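Side-chain contact in surface-associated protein CshB (PDB 6YZG), which is a cell-wall-anchored streptococcal surface adhesin that probably binds fibronectin, here represented by a part that includes its second non-repetitive domain: residues K53-G57 / T58-G62. Sequence-based numbering, arbitrary orientation.
Sequences KRVAG and TATEG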
loop_
_atom_site.group_PDB
_atom_site.type_symbol
_atom_site.label_atom_id
_atom_site.label_comp_id
_atom_site.label_asym_id
_atom_site.label_seq_id
_atom_site.Cartn_x
_atom_site.Cartn_y
_atom_site.Cartn_z
ATOM N N LYS A 53 6.199 29.795 7.851
ATOM C CA LYS A 53 5.983 29.874 9.314
ATOM C C LYS A 53 6.432 28.609 10.049
ATOM O O LYS A 53 6.871 28.715 11.162
ATOM C CB LYS A 53 4.546 30.299 9.610
ATOM C CG LYS A 53 4.201 31.689 9.088
ATOM C CD LYS A 53 2.755 32.076 9.168
ATOM C CE LYS A 53 2.388 33.240 8.269
ATOM N NZ LYS A 53 0.933 33.523 8.315
ATOM N N ARG A 54 6.284 27.442 9.440
ATOM C CA ARG A 54 6.704 26.211 10.084
ATOM C C ARG A 54 8.235 26.158 10.225
ATOM O O ARG A 54 8.685 25.558 11.194
ATOM C CB ARG A 54 6.217 24.965 9.334
ATOM C CG ARG A 54 4.691 24.861 9.328
ATOM C CD ARG A 54 4.318 23.629 8.579
ATOM N NE ARG A 54 2.860 23.361 8.576
ATOM C CZ ARG A 54 2.319 22.311 8.000
ATOM N NH1 ARG A 54 3.045 21.450 7.308
ATOM N NH2 ARG A 54 0.991 22.151 7.958
ATOM N N VAL A 55 8.991 26.720 9.280
ATOM C CA VAL A 55 10.486 26.592 9.384
ATOM C C VAL A 55 11.071 27.838 10.071
ATOM O O VAL A 55 12.293 27.790 10.351
ATOM C CB VAL A 55 11.175 26.353 8.019
ATOM C CG1 VAL A 55 10.801 25.022 7.426
ATOM C CG2 VAL A 55 10.927 27.461 7.035
ATOM N N ALA A 56 10.307 28.878 10.329
ATOM C CA ALA A 56 10.867 30.131 10.900
ATOM C C ALA A 56 11.618 29.791 12.190
ATOM O O ALA A 56 11.065 29.084 13.066
ATOM C CB ALA A 56 9.750 31.083 11.197
ATOM N N GLY A 57 12.838 30.336 12.299
ATOM C CA GLY A 57 13.574 30.240 13.573
ATOM C C GLY A 57 14.204 28.889 13.785
ATOM O O GLY A 57 14.707 28.632 14.904
ATOM N N THR A 58 14.251 28.038 12.762
ATOM C CA THR A 58 14.923 26.728 12.805
ATOM C C THR A 58 16.097 26.723 11.844
ATOM O O THR A 58 16.288 27.663 11.010
ATOM C CB THR A 58 13.980 25.562 12.430
ATOM O OG1 THR A 58 13.807 25.599 11.000
ATOM C CG2 THR A 58 12.639 25.600 13.125
ATOM N N ALA A 59 16.872 25.639 11.921
ATOM C CA ALA A 59 18.081 25.395 11.121
ATOM C C ALA A 59 17.740 25.368 9.622
ATOM O O ALA A 59 18.601 25.592 8.785
ATOM C CB ALA A 59 18.717 24.101 11.589
ATOM N N THR A 60 16.454 25.081 9.277
ATOM C CA THR A 60 16.032 24.867 7.886
ATOM C C THR A 60 15.193 26.070 7.439
ATOM O O THR A 60 14.538 26.026 6.377
ATOM C CB THR A 60 15.258 23.545 7.726
ATOM O OG1 THR A 60 14.146 23.598 8.623
ATOM C CG2 THR A 60 16.152 22.328 7.931
ATOM N N GLU A 61 15.267 27.204 8.133
ATOM C CA GLU A 61 14.527 28.396 7.720
ATOM C C GLU A 61 14.860 28.749 6.279
ATOM O O GLU A 61 13.980 29.222 5.540
ATOM C CB GLU A 61 14.802 29.518 8.731
ATOM C CG GLU A 61 14.274 30.851 8.310
ATOM C CD GLU A 61 14.603 31.945 9.329
ATOM O OE1 GLU A 61 14.121 31.875 10.463
ATOM O OE2 GLU A 61 15.407 32.832 9.000
ATOM N N GLY A 62 16.098 28.535 5.810
ATOM C CA GLY A 62 16.531 28.922 4.471
ATOM C C GLY A 62 15.884 28.089 3.355
ATOM O O GLY A 62 16.022 28.416 2.178
#
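The carbonyl oxygen of V55 takes two bonds from T58: OG1 lies 2.7 Å from V55 O, and T58 N lies 3.1 Å from it. Both donors come in from one face of the carbonyl plane. The backbone bond closes a type II beta turn, V55 to T58, where helix 49-55 ends, and a type I turn from T58 to E61 follows directly. T58 links the two: with chi1 at 76°, OG1 sits between its own N and carbonyl carbon, where it can donate back to V55 O and also accept from T60 N at 3.2 Å, an ST turn. V55 is buried, and its side chain crosses that of T60 at about a right angle, CG1 3.8 Å from T60 OG1, while V55 CG2 packs on the backbone of E61. The T60 hydroxyl is hydrogen-bonded to D206, and K209 also touches V55; these two contacts tie the paired turns, on the surface of the chain, to D206 and K209. E61 runs extended back across the bend, CG anti to its N, and its OE1 receives G57 N at 2.7 Å, nearly straight at 166°, through the anti lone pair.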